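Long-range contact in ApaG protein (Pseudomonas aeruginosa, PDB 3NRF), which is of unknown function but is an all-beta protein of the DUF4354 family, built largely from antiparallel strands: residues 50-55 and 84-89. Sequence-based numbering, arbitrary orientation. Where two conformers were deposited one is given.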
# COMPACT_ATOMS: atom_id res chain seq x y z
N LEU B 50 -9.51 -14.04 -18.45
CA LEU B 50 -8.53 -13.14 -17.88
C LEU B 50 -7.55 -13.91 -16.99
O LEU B 50 -7.93 -14.78 -16.17
CB LEU B 50 -9.21 -12.03 -17.05
CG LEU B 50 -9.99 -11.03 -17.87
CD1 LEU B 50 -10.84 -10.12 -16.91
CD2 LEU B 50 -9.12 -10.20 -18.78
N VAL B 51 -6.29 -13.59 -17.21
CA VAL B 51 -5.22 -14.14 -16.38
C VAL B 51 -4.29 -13.06 -15.88
O VAL B 51 -4.00 -12.11 -16.58
CB VAL B 51 -4.43 -15.23 -17.09
CG1 VAL B 51 -5.31 -16.41 -17.32
CG2 VAL B 51 -3.84 -14.72 -18.39
N ALA B 52 -3.87 -13.21 -14.64
CA ALA B 52 -2.89 -12.31 -14.04
C ALA B 52 -1.56 -13.03 -14.10
O ALA B 52 -1.50 -14.25 -13.89
CB ALA B 52 -3.27 -11.91 -12.60
N GLN B 53 -0.47 -12.30 -14.28
CA GLN B 53 0.82 -12.89 -14.49
C GLN B 53 1.92 -12.05 -13.84
O GLN B 53 1.82 -10.81 -13.82
CB GLN B 53 1.04 -12.97 -16.00
CG GLN B 53 2.17 -13.87 -16.42
CD GLN B 53 2.32 -13.95 -17.93
OE1 GLN B 53 2.14 -12.96 -18.64
NE2 GLN B 53 2.61 -15.14 -18.42
N SER B 54 2.96 -12.72 -13.36
CA SER B 54 4.12 -12.01 -12.88
C SER B 54 5.16 -11.95 -14.00
O SER B 54 5.04 -12.56 -15.08
CB SER B 54 4.71 -12.78 -11.69
OG SER B 54 5.25 -14.00 -12.09
N ALA B 55 6.20 -11.18 -13.74
CA ALA B 55 7.35 -11.05 -14.65
C ALA B 55 7.99 -12.38 -15.02
O ALA B 55 8.46 -12.57 -16.16
CB ALA B 55 8.40 -10.15 -14.00
N ALA B 84 -11.93 -7.92 -10.99
CA ALA B 84 -11.49 -9.31 -11.15
C ALA B 84 -10.55 -9.60 -10.01
O ALA B 84 -9.68 -8.75 -9.68
CB ALA B 84 -10.79 -9.49 -12.49
N ILE B 85 -10.70 -10.74 -9.35
CA ILE B 85 -9.84 -11.07 -8.22
C ILE B 85 -9.10 -12.37 -8.47
O ILE B 85 -9.74 -13.39 -8.77
CB ILE B 85 -10.65 -11.19 -6.88
CG1 ILE B 85 -11.38 -9.91 -6.56
CG2 ILE B 85 -9.73 -11.51 -5.75
CD1 ILE B 85 -12.21 -10.00 -5.25
N PHE B 86 -7.78 -12.33 -8.37
CA PHE B 86 -6.90 -13.45 -8.59
C PHE B 86 -6.32 -13.95 -7.30
O PHE B 86 -6.25 -13.21 -6.31
CB PHE B 86 -5.79 -13.11 -9.61
CG PHE B 86 -6.31 -12.61 -10.94
CD1 PHE B 86 -6.61 -11.27 -11.12
CD2 PHE B 86 -6.56 -13.50 -12.01
CE1 PHE B 86 -7.11 -10.79 -12.31
CE2 PHE B 86 -7.07 -13.00 -13.22
CZ PHE B 86 -7.33 -11.65 -13.36
N ALA B 87 -5.82 -15.18 -7.32
CA ALA B 87 -5.35 -15.84 -6.10
C ALA B 87 -4.09 -16.68 -6.26
O ALA B 87 -3.74 -17.14 -7.35
CB ALA B 87 -6.48 -16.78 -5.57
N SER B 88 -3.40 -16.83 -5.15
CA SER B 88 -2.26 -17.73 -4.99
C SER B 88 -2.29 -18.27 -3.57
O SER B 88 -2.84 -17.62 -2.68
CB SER B 88 -0.92 -17.07 -5.26
OG SER B 88 -0.68 -15.95 -4.42
N GLU B 89 -1.68 -19.43 -3.33
CA GLU B 89 -1.69 -19.98 -1.97
C GLU B 89 -0.80 -19.19 -1.06
O GLU B 89 -1.13 -19.02 0.13
CB GLU B 89 -1.17 -21.41 -1.95
CG GLU B 89 -2.03 -22.30 -2.79
CD GLU B 89 -1.51 -22.49 -4.22
OE1 GLU B 89 -0.93 -21.56 -4.83
OE2 GLU B 89 -1.62 -23.65 -4.73
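The methyl group of Ala-52 sits squarely over one face of the Phe-86 ring, its CB 3.6 Å from the ring centroid and 13° off the normal, a CH-pi contact that is the tightest part of this contact; the nearest ring atom to Ala-52 CB is Phe-86 CG, at 3.5 Å. One flank of the ring also meets main chain: Phe-86 CE2 approaches the amide N of Ala-52 at 3.5 Å, while Leu-50 O lies at the ring edge, 3.6 Å from the same carbon. Phe-86 CG stands anti to its own carbonyl carbon (chi1 -56°), which directs the ring toward strand 50-53.

At the rim of the ring the packing is looser: Leu-50 CB lies 4.2 Å from Phe-86 CZ. Away from the ring, Leu-50 CD1 only brushes Ala-84 CB at 4.5 Å. The CB of Val-51 points away from strand 84-88, and past Ala-52 the two chains diverge toward the exposed Ala-55 and Glu-89.

The strand segments run in the same general direction, 49° apart with axes 8.0 Å from each other, as next-but-one strands of one antiparallel sheet. Leu-50, Ala-52, Ala-84 and Phe-86 meet from the same face of that sheet, as buried apolar packing over the intervening strand 59-65, whose Leu-62 touches both Ala-84 and Phe-86. Val-93 also packs on Phe-86 and Ala-96 on Ala-52, while Leu-50 reaches Leu-35 of strand 24-37 and Leu-101 of strand 98-102.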